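Local coordinates for putative sensory box/GGDEF family protein (PDB 2P7J), which probably makes cyclic di-GMP from two GTP molecules through its GGDEF domain, the present chain being its Cache-type sensor domain, at residues I64-W69 with E91-K96; Q81-D86 with Y167-V172. All coordinates share one frame; numbering follows the deposited sequence. Where two conformers were deposited one is given.

Interaction 1: I64-W69 with E91-K96; sequences ILENMW and EKVRIK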
ATOM      1  N   ILE B  64     -22.565 -12.561  11.603  1.00 39.54           N
ATOM      2  CA  ILE B  64     -23.054 -11.420  12.376  1.00 39.28           C
ATOM      3  C   ILE B  64     -21.867 -10.642  12.932  1.00 39.43           C
ATOM      4  O   ILE B  64     -21.810  -9.422  12.781  1.00 39.58           O
ATOM      5  CB  ILE B  64     -23.981 -11.831  13.511  1.00 39.09           C
ATOM      6  CG1 ILE B  64     -25.254 -12.467  12.932  1.00 41.19           C
ATOM      7  CG2 ILE B  64     -24.328 -10.601  14.419  1.00 38.38           C
ATOM      8  CD1 ILE B  64     -26.125 -13.188  13.965  1.00 38.93           C
ATOM      9  N   LEU B  65     -20.909 -11.355  13.529  1.00 38.79           N
ATOM     10  CA  LEU B  65     -19.768 -10.718  14.176  1.00 38.56           C
ATOM     11  C   LEU B  65     -18.863  -9.964  13.185  1.00 38.69           C
ATOM     12  O   LEU B  65     -18.476  -8.822  13.456  1.00 39.24           O
ATOM     13  CB  LEU B  65     -18.966 -11.739  15.015  1.00 37.72           C
ATOM     14  CG  LEU B  65     -17.719 -11.171  15.696  1.00 37.52           C
ATOM     15  CD1 LEU B  65     -18.088 -10.054  16.695  1.00 35.46           C
ATOM     16  CD2 LEU B  65     -16.860 -12.272  16.342  1.00 36.92           C
ATOM     17  N   GLU B  66     -18.521 -10.606  12.063  1.00 38.14           N
ATOM     18  CA  GLU B  66     -17.758  -9.959  10.986  1.00 38.42           C
ATOM     19  C   GLU B  66     -18.464  -8.721  10.408  1.00 38.91           C
ATOM     20  O   GLU B  66     -17.826  -7.683  10.125  1.00 39.27           O
ATOM     21  CB  GLU B  66     -17.463 -10.957   9.857  1.00 38.03           C
ATOM     22  CG  GLU B  66     -16.703 -12.167  10.336  1.00 38.26           C
ATOM     23  CD  GLU B  66     -16.501 -13.230   9.285  1.00 37.89           C
ATOM     24  OE1 GLU B  66     -17.428 -13.536   8.489  1.00 36.85           O
ATOM     25  OE2 GLU B  66     -15.394 -13.782   9.281  1.00 35.97           O
ATOM     26  N   ASN B  67     -19.774  -8.841  10.224  1.00 39.31           N
ATOM     27  CA  ASN B  67     -20.577  -7.743   9.688  1.00 40.28           C
ATOM     28  C   ASN B  67     -20.517  -6.515  10.601  1.00 39.77           C
ATOM     29  O   ASN B  67     -20.390  -5.377  10.109  1.00 40.38           O
ATOM     30  CB  ASN B  67     -22.036  -8.177   9.453  1.00 40.20           C
ATOM     31  CG  ASN B  67     -22.204  -9.050   8.205  1.00 42.47           C
ATOM     32  OD1 ASN B  67     -21.268  -9.231   7.413  1.00 43.72           O
ATOM     33  ND2 ASN B  67     -23.419  -9.587   8.021  1.00 43.39           N
HETATM   34  N   MSE B  68     -20.609  -6.730  11.913  0.62 39.42           N
HETATM   35  CA  MSE B  68     -20.514  -5.628  12.881  0.62 39.50           C
HETATM   36  C   MSE B  68     -19.139  -4.970  12.808  0.62 39.24           C
HETATM   37  O   MSE B  68     -19.034  -3.748  12.741  0.62 39.64           O
HETATM   38  CB  MSE B  68     -20.796  -6.105  14.312  0.62 40.20           C
HETATM   39  CG  MSE B  68     -20.570  -5.022  15.434  0.62 41.67           C
HETATM   40 SE   MSE B  68     -20.429  -5.780  17.240  0.32 46.75          SE
HETATM   41  CE  MSE B  68     -20.811  -4.166  18.322  0.62 46.45           C
ATOM     42  N   TRP B  69     -18.085  -5.781  12.794  1.00 39.55           N
ATOM     43  CA  TRP B  69     -16.688  -5.246  12.780  1.00 38.85           C
ATOM     44  C   TRP B  69     -16.368  -4.466  11.505  1.00 37.86           C
ATOM     45  O   TRP B  69     -15.709  -3.444  11.556  1.00 37.51           O
ATOM     46  CB  TRP B  69     -15.701  -6.394  12.971  1.00 38.33           C
ATOM     47  CG  TRP B  69     -15.663  -6.883  14.397  1.00 39.05           C
ATOM     48  CD1 TRP B  69     -16.484  -6.500  15.428  1.00 38.74           C
ATOM     49  CD2 TRP B  69     -14.767  -7.859  14.942  1.00 38.78           C
ATOM     50  NE1 TRP B  69     -16.138  -7.160  16.580  1.00 39.74           N
ATOM     51  CE2 TRP B  69     -15.079  -7.991  16.316  1.00 38.48           C
ATOM     52  CE3 TRP B  69     -13.715  -8.615  14.408  1.00 36.46           C
ATOM     53  CZ2 TRP B  69     -14.403  -8.874  17.153  1.00 38.22           C
ATOM     54  CZ3 TRP B  69     -13.038  -9.486  15.243  1.00 38.86           C
ATOM     55  CH2 TRP B  69     -13.384  -9.608  16.605  1.00 36.40           C
ATOM     56  N   GLU B  91      -5.396 -16.670  15.242  1.00 34.58           N
ATOM     57  CA  GLU B  91      -6.493 -15.793  14.775  1.00 34.49           C
ATOM     58  C   GLU B  91      -7.713 -16.618  14.467  1.00 34.46           C
ATOM     59  O   GLU B  91      -7.590 -17.615  13.765  1.00 34.58           O
ATOM     60  CB  GLU B  91      -6.095 -15.033  13.515  1.00 33.63           C
ATOM     61  CG  GLU B  91      -4.949 -14.091  13.703  1.00 34.85           C
ATOM     62  CD  GLU B  91      -4.436 -13.567  12.380  1.00 37.21           C
ATOM     63  OE1 GLU B  91      -4.484 -14.302  11.376  1.00 38.62           O
ATOM     64  OE2 GLU B  91      -3.980 -12.426  12.339  1.00 36.28           O
ATOM     65  N   LYS B  92      -8.861 -16.216  15.011  1.00 34.43           N
ATOM     66  CA  LYS B  92     -10.139 -16.907  14.781  1.00 35.58           C
ATOM     67  C   LYS B  92     -11.102 -16.089  13.915  1.00 35.97           C
ATOM     68  O   LYS B  92     -11.870 -16.625  13.133  1.00 36.74           O
ATOM     69  CB  LYS B  92     -10.821 -17.203  16.124  1.00 35.62           C
ATOM     70  CG  LYS B  92      -9.937 -17.944  17.073  1.00 36.97           C
ATOM     71  CD  LYS B  92     -10.245 -19.407  17.023  1.00 40.15           C
ATOM     72  CE  LYS B  92      -9.567 -20.160  15.940  1.00 41.32           C
ATOM     73  NZ  LYS B  92     -10.293 -21.474  15.794  1.00 40.99           N
ATOM     74  N   VAL B  93     -11.073 -14.775  14.099  1.00 36.41           N
ATOM     75  CA  VAL B  93     -11.912 -13.850  13.366  1.00 36.10           C
ATOM     76  C   VAL B  93     -10.980 -12.728  12.899  1.00 36.46           C
ATOM     77  O   VAL B  93     -10.104 -12.265  13.645  1.00 36.51           O
ATOM     78  CB  VAL B  93     -13.046 -13.284  14.266  1.00 35.52           C
ATOM     79  CG1 VAL B  93     -14.044 -12.479  13.418  1.00 37.45           C
ATOM     80  CG2 VAL B  93     -13.760 -14.413  15.011  1.00 34.18           C
ATOM     81  N   ARG B  94     -11.156 -12.313  11.654  1.00 36.49           N
ATOM     82  CA  ARG B  94     -10.299 -11.325  11.077  1.00 37.30           C
ATOM     83  C   ARG B  94     -11.041 -10.512  10.017  1.00 37.67           C
ATOM     84  O   ARG B  94     -11.500 -11.048   9.006  1.00 39.04           O
ATOM     85  CB  ARG B  94      -9.003 -11.967  10.540  1.00 37.23           C
ATOM     86  CG  ARG B  94      -8.046 -10.975   9.892  1.00 37.18           C
ATOM     87  CD  ARG B  94      -6.785 -11.691   9.383  1.00 35.91           C
ATOM     88  NE  ARG B  94      -5.858 -10.716   8.799  1.00 38.13           N
ATOM     89  CZ  ARG B  94      -5.108 -10.940   7.722  1.00 40.41           C
ATOM     90  NH1 ARG B  94      -5.156 -12.120   7.100  1.00 42.78           N
ATOM     91  NH2 ARG B  94      -4.302  -9.995   7.270  1.00 41.39           N
ATOM     92  N   ILE B  95     -11.162  -9.215  10.299  1.00 37.77           N
ATOM     93  CA  ILE B  95     -11.656  -8.168   9.388  1.00 37.21           C
ATOM     94  C   ILE B  95     -10.458  -7.299   8.965  1.00 37.27           C
ATOM     95  O   ILE B  95      -9.636  -6.940   9.811  1.00 37.09           O
ATOM     96  CB  ILE B  95     -12.756  -7.307  10.144  1.00 37.52           C
ATOM     97  CG1 ILE B  95     -14.147  -7.861   9.843  1.00 37.52           C
ATOM     98  CG2 ILE B  95     -12.676  -5.775   9.850  1.00 36.38           C
ATOM     99  CD1 ILE B  95     -14.295  -9.273  10.115  1.00 36.56           C
ATOM    100  N   LYS B  96     -10.347  -7.019   7.660  1.00 37.06           N
ATOM    101  CA  LYS B  96      -9.369  -6.074   7.124  1.00 37.50           C
ATOM    102  C   LYS B  96     -10.122  -4.907   6.516  1.00 37.16           C
ATOM    103  O   LYS B  96     -11.238  -5.073   5.991  1.00 36.69           O
ATOM    104  CB  LYS B  96      -8.511  -6.688   6.010  1.00 37.74           C
ATOM    105  CG  LYS B  96      -7.977  -8.077   6.297  1.00 40.38           C
ATOM    106  CD  LYS B  96      -7.521  -8.815   5.025  1.00 41.74           C
ATOM    107  CE  LYS B  96      -6.307  -8.140   4.362  1.00 45.68           C
ATOM    108  NZ  LYS B  96      -6.677  -7.371   3.093  1.00 48.15           N
TER
HETATM  109  O   HOH W   1     -12.855 -13.918   9.863  1.00 36.89           O
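V93 and I95 reach from the strand into one side of the helix and meet L65, E66 and W69 there, a small worked example of how a helix is seated on a sheet. A chi1 of -171° sets V93 CG1 trans to N and against the indole, 3.6 Å from CZ3 of W69, and the two side chains cross at about a right angle. The other branch, CG2, stands 4.0 Å from CD2 of L65. On the helix side L65 also puts CD1 over one face of the W69 ring, near its rim, so the indole is held by both its own helix and the strand. I95 works one step further along: CD1 comes within 3.6 Å of CB of E66, while CG1 packs 3.8 Å from CB of W69. E66 thus lends CB and CG to the apolar contact with I95 and V93 and sends its carboxylate past it, where a water sits 2.6 Å from OE2 and accepts a bond from the backbone N of R94. Farther out, W69 also touches I82 and F84 of the neighbouring strand, and Y53 of helix 48-55 packs on V93. K92 and V93 both face F84 in a classic beta bulge. The axes of segments 64-69 and 91-96 come within 8.7 Å and cross at -31°, a helix layered on the antiparallel sheet of a Cache-type sensor domain.

Interaction 2: Q81-D86 with Y167-V172; sequences QIRFLD and YLVLNV. With SO4 (sulfate ion), chain E.
Two central strands of the antiparallel sheet pair here, R83 with V169 and L85 with Y167 as hydrogen-bonded pairs, I82 with L170 and F84 with L168 as non-hydrogen-bonded ones. The R83 and V169 backbones exchange two bonds, R83 N to V169 O at 2.8 Å and V169 N to R83 O at 2.9 Å; L85 and Y167 bond in the same reciprocal fashion. The face of I82, F84, L168 and L170 is apolar, with I82 CD1 4.2 Å from L170 CD2, and L44 of helix 11-45 packs against both leucines. The other mixes apolar residues with R83 and N171: L85 CD1 meets V169 CG2 obliquely, and the Y167 ring presents its edge to D86 O. R83 bends at chi3 (-75°), which brings the N171 amide to the guanidinium edge, the two planes 71° apart. NH1 gives a hydrogen bond to sulfate O4 at 3.1 Å and NH2 a weak one to O3, while NE donates to a water 2.9 Å away that in turn donates to V169 O. E91 forms a salt bridge with R83 NH1; the side chains of K113, R116, Y118 and R153 and the backbone N of R139 also hydrogen-bond to the sulfate. Probably drawn from the crystallisation liquor, this anion marks a basic pocket consistent with the ligand site of Cache domains, although the natural ligand is not established here.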
ATOM      1  N   GLN B  81      -7.000  -3.517  10.740  1.00 38.48           N
ATOM      2  CA  GLN B  81      -7.499  -4.867  11.053  1.00 37.61           C
ATOM      3  C   GLN B  81      -8.275  -4.829  12.346  1.00 37.03           C
ATOM      4  O   GLN B  81      -8.035  -3.966  13.190  1.00 36.50           O
ATOM      5  CB  GLN B  81      -6.364  -5.867  11.215  1.00 37.34           C
ATOM      6  CG  GLN B  81      -5.598  -6.202   9.960  1.00 38.20           C
ATOM      7  CD  GLN B  81      -4.513  -7.261  10.235  1.00 38.69           C
ATOM      8  OE1 GLN B  81      -3.315  -6.948  10.380  1.00 41.36           O
ATOM      9  NE2 GLN B  81      -4.932  -8.507  10.317  1.00 36.10           N
ATOM     10  N   ILE B  82      -9.219  -5.760  12.483  1.00 36.54           N
ATOM     11  CA  ILE B  82      -9.880  -6.014  13.748  1.00 35.68           C
ATOM     12  C   ILE B  82      -9.936  -7.542  13.897  1.00 35.41           C
ATOM     13  O   ILE B  82     -10.476  -8.223  13.028  1.00 34.83           O
ATOM     14  CB  ILE B  82     -11.279  -5.365  13.811  1.00 36.00           C
ATOM     15  CG1 ILE B  82     -11.182  -3.851  13.547  1.00 36.02           C
ATOM     16  CG2 ILE B  82     -11.968  -5.642  15.175  1.00 36.97           C
ATOM     17  CD1 ILE B  82     -12.481  -3.047  13.790  1.00 34.89           C
ATOM     18  N   ARG B  83      -9.359  -8.082  14.982  1.00 34.93           N
ATOM     19  CA  ARG B  83      -9.255  -9.543  15.151  1.00 33.90           C
ATOM     20  C   ARG B  83      -9.668 -10.089  16.515  1.00 34.11           C
ATOM     21  O   ARG B  83      -9.575  -9.414  17.527  1.00 33.64           O
ATOM     22  CB  ARG B  83      -7.832 -10.043  14.835  1.00 33.73           C
ATOM     23  CG  ARG B  83      -7.321  -9.809  13.403  1.00 31.68           C
ATOM     24  CD  ARG B  83      -5.834 -10.110  13.314  1.00 32.35           C
ATOM     25  NE  ARG B  83      -5.005  -9.055  13.920  1.00 34.94           N
ATOM     26  CZ  ARG B  83      -3.686  -9.123  14.082  1.00 36.62           C
ATOM     27  NH1 ARG B  83      -3.003 -10.191  13.698  1.00 39.82           N
ATOM     28  NH2 ARG B  83      -3.028  -8.117  14.613  1.00 39.11           N
ATOM     29  N   PHE B  84     -10.135 -11.332  16.515  1.00 33.90           N
ATOM     30  CA  PHE B  84     -10.191 -12.132  17.730  1.00 33.68           C
ATOM     31  C   PHE B  84      -9.157 -13.250  17.584  1.00 33.71           C
ATOM     32  O   PHE B  84      -9.147 -13.987  16.567  1.00 33.36           O
ATOM     33  CB  PHE B  84     -11.597 -12.709  18.027  1.00 33.09           C
ATOM     34  CG  PHE B  84     -11.667 -13.435  19.347  1.00 32.44           C
ATOM     35  CD1 PHE B  84     -11.840 -12.731  20.530  1.00 34.08           C
ATOM     36  CD2 PHE B  84     -11.465 -14.806  19.418  1.00 34.73           C
ATOM     37  CE1 PHE B  84     -11.879 -13.383  21.760  1.00 34.55           C
ATOM     38  CE2 PHE B  84     -11.497 -15.474  20.665  1.00 35.57           C
ATOM     39  CZ  PHE B  84     -11.716 -14.749  21.833  1.00 33.73           C
ATOM     40  N   LEU B  85      -8.266 -13.323  18.579  1.00 33.82           N
ATOM     41  CA  LEU B  85      -7.277 -14.415  18.717  1.00 34.11           C
ATOM     42  C   LEU B  85      -7.729 -15.320  19.864  1.00 34.64           C
ATOM     43  O   LEU B  85      -8.281 -14.827  20.882  1.00 35.01           O
ATOM     44  CB  LEU B  85      -5.868 -13.845  19.003  1.00 33.84           C
ATOM     45  CG  LEU B  85      -4.956 -13.359  17.852  1.00 35.19           C
ATOM     46  CD1 LEU B  85      -5.630 -12.357  16.923  1.00 34.67           C
ATOM     47  CD2 LEU B  85      -3.605 -12.781  18.354  1.00 33.98           C
ATOM     48  N   ASP B  86      -7.514 -16.625  19.741  1.00 34.00           N
ATOM     49  CA  ASP B  86      -7.781 -17.495  20.890  1.00 34.17           C
ATOM     50  C   ASP B  86      -6.681 -17.420  21.981  1.00 34.82           C
ATOM     51  O   ASP B  86      -5.672 -16.680  21.824  1.00 35.84           O
ATOM     52  CB  ASP B  86      -8.122 -18.931  20.460  1.00 33.73           C
ATOM     53  CG  ASP B  86      -6.952 -19.677  19.874  1.00 33.76           C
ATOM     54  OD1 ASP B  86      -5.787 -19.249  20.019  1.00 33.61           O
ATOM     55  OD2 ASP B  86      -7.193 -20.729  19.260  1.00 35.79           O
ATOM     56  N   TYR B 167      -8.411 -12.857  22.930  1.00 31.33           N
ATOM     57  CA  TYR B 167      -7.953 -11.458  22.879  1.00 31.97           C
ATOM     58  C   TYR B 167      -8.556 -10.755  21.690  1.00 31.65           C
ATOM     59  O   TYR B 167      -8.522 -11.262  20.548  1.00 31.69           O
ATOM     60  CB  TYR B 167      -6.409 -11.372  22.804  1.00 31.21           C
ATOM     61  CG  TYR B 167      -5.722 -12.089  23.941  1.00 33.32           C
ATOM     62  CD1 TYR B 167      -5.334 -11.407  25.095  1.00 33.22           C
ATOM     63  CD2 TYR B 167      -5.472 -13.471  23.873  1.00 35.17           C
ATOM     64  CE1 TYR B 167      -4.717 -12.082  26.152  1.00 34.18           C
ATOM     65  CE2 TYR B 167      -4.856 -14.152  24.928  1.00 31.96           C
ATOM     66  CZ  TYR B 167      -4.486 -13.460  26.047  1.00 32.33           C
ATOM     67  OH  TYR B 167      -3.889 -14.142  27.077  1.00 33.70           O
ATOM     68  N   LEU B 168      -9.137  -9.603  21.972  1.00 31.80           N
ATOM     69  CA  LEU B 168      -9.523  -8.665  20.928  1.00 33.31           C
ATOM     70  C   LEU B 168      -8.296  -7.788  20.544  1.00 33.26           C
ATOM     71  O   LEU B 168      -7.574  -7.307  21.408  1.00 32.85           O
ATOM     72  CB  LEU B 168     -10.708  -7.816  21.405  1.00 33.48           C
ATOM     73  CG  LEU B 168     -11.152  -6.625  20.555  1.00 36.36           C
ATOM     74  CD1 LEU B 168     -11.657  -7.084  19.182  1.00 35.30           C
ATOM     75  CD2 LEU B 168     -12.221  -5.871  21.335  1.00 38.45           C
ATOM     76  N   VAL B 169      -8.040  -7.651  19.240  1.00 33.83           N
ATOM     77  CA  VAL B 169      -6.885  -6.913  18.734  1.00 33.49           C
ATOM     78  C   VAL B 169      -7.318  -5.943  17.633  1.00 33.93           C
ATOM     79  O   VAL B 169      -7.948  -6.316  16.633  1.00 34.37           O
ATOM     80  CB  VAL B 169      -5.725  -7.861  18.247  1.00 33.94           C
ATOM     81  CG1 VAL B 169      -4.436  -7.053  17.818  1.00 31.49           C
ATOM     82  CG2 VAL B 169      -5.401  -8.917  19.315  1.00 33.44           C
ATOM     83  N   LEU B 170      -6.959  -4.686  17.806  1.00 34.33           N
ATOM     84  CA  LEU B 170      -7.288  -3.664  16.803  1.00 34.30           C
ATOM     85  C   LEU B 170      -5.993  -3.037  16.364  1.00 33.61           C
ATOM     86  O   LEU B 170      -5.209  -2.559  17.206  1.00 32.22           O
ATOM     87  CB  LEU B 170      -8.232  -2.619  17.387  1.00 35.12           C
ATOM     88  CG  LEU B 170      -9.584  -3.170  17.897  1.00 36.67           C
ATOM     89  CD1 LEU B 170      -9.541  -3.273  19.384  1.00 41.18           C
ATOM     90  CD2 LEU B 170     -10.680  -2.201  17.526  1.00 40.85           C
ATOM     91  N   ASN B 171      -5.767  -3.082  15.052  1.00 33.35           N
ATOM     92  CA  ASN B 171      -4.551  -2.531  14.442  1.00 34.92           C
ATOM     93  C   ASN B 171      -4.834  -1.130  13.953  1.00 35.22           C
ATOM     94  O   ASN B 171      -5.429  -0.917  12.887  1.00 35.06           O
ATOM     95  CB  ASN B 171      -4.039  -3.382  13.262  1.00 34.48           C
ATOM     96  CG  ASN B 171      -3.317  -4.624  13.709  1.00 36.22           C
ATOM     97  OD1 ASN B 171      -2.274  -4.963  13.166  1.00 40.17           O
ATOM     98  ND2 ASN B 171      -3.877  -5.329  14.672  1.00 34.76           N
ATOM     99  N   VAL B 172      -4.426  -0.166  14.747  1.00 35.57           N
ATOM    100  CA  VAL B 172      -4.544   1.190  14.340  1.00 35.76           C
ATOM    101  C   VAL B 172      -3.344   1.702  13.560  1.00 36.86           C
ATOM    102  O   VAL B 172      -2.202   1.344  13.850  1.00 37.59           O
ATOM    103  CB  VAL B 172      -4.592   2.108  15.615  1.00 35.65           C
ATOM    104  CG1 VAL B 172      -4.298   3.632  15.265  1.00 34.37           C
ATOM    105  CG2 VAL B 172      -5.915   1.940  16.407  1.00 33.71           C
TER
HETATM  106  S   SO4 E 502       0.167  -8.157  12.546  1.00 33.83           S
HETATM  107  O1  SO4 E 502      -0.519  -7.961  11.261  1.00 32.52           O
HETATM  108  O2  SO4 E 502       1.602  -7.837  12.420  1.00 32.73           O
HETATM  109  O3  SO4 E 502      -0.449  -7.267  13.573  1.00 33.18           O
HETATM  110  O4  SO4 E 502      -0.022  -9.572  12.988  1.00 34.13           O
HETATM  111  O   HOH W   2      -6.271  -6.594  14.645  1.00 23.41           O

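From the N terminus, the chain runs through helix 11-45 and helix 48-55 to helix 59-76, which carries the first half of interaction 1, and then directly into strand 79-86, the first half of interaction 2. Strand 91-98 follows and returns to the helix, closing interaction 1 over a short connection of 21 residues. Interaction 2 closes much later, after 80 residues that contain further strands of the same sheet and helix 117-123. The segments therefore alternate along the chain, and the two loops cross rather than nest. Strand 79-86 lies between strands 91-98 and 163-173, so the contacts together join helix 59-76, by way of strands 91-98 and 79-86, to strand 163-173 at the middle of the sheet.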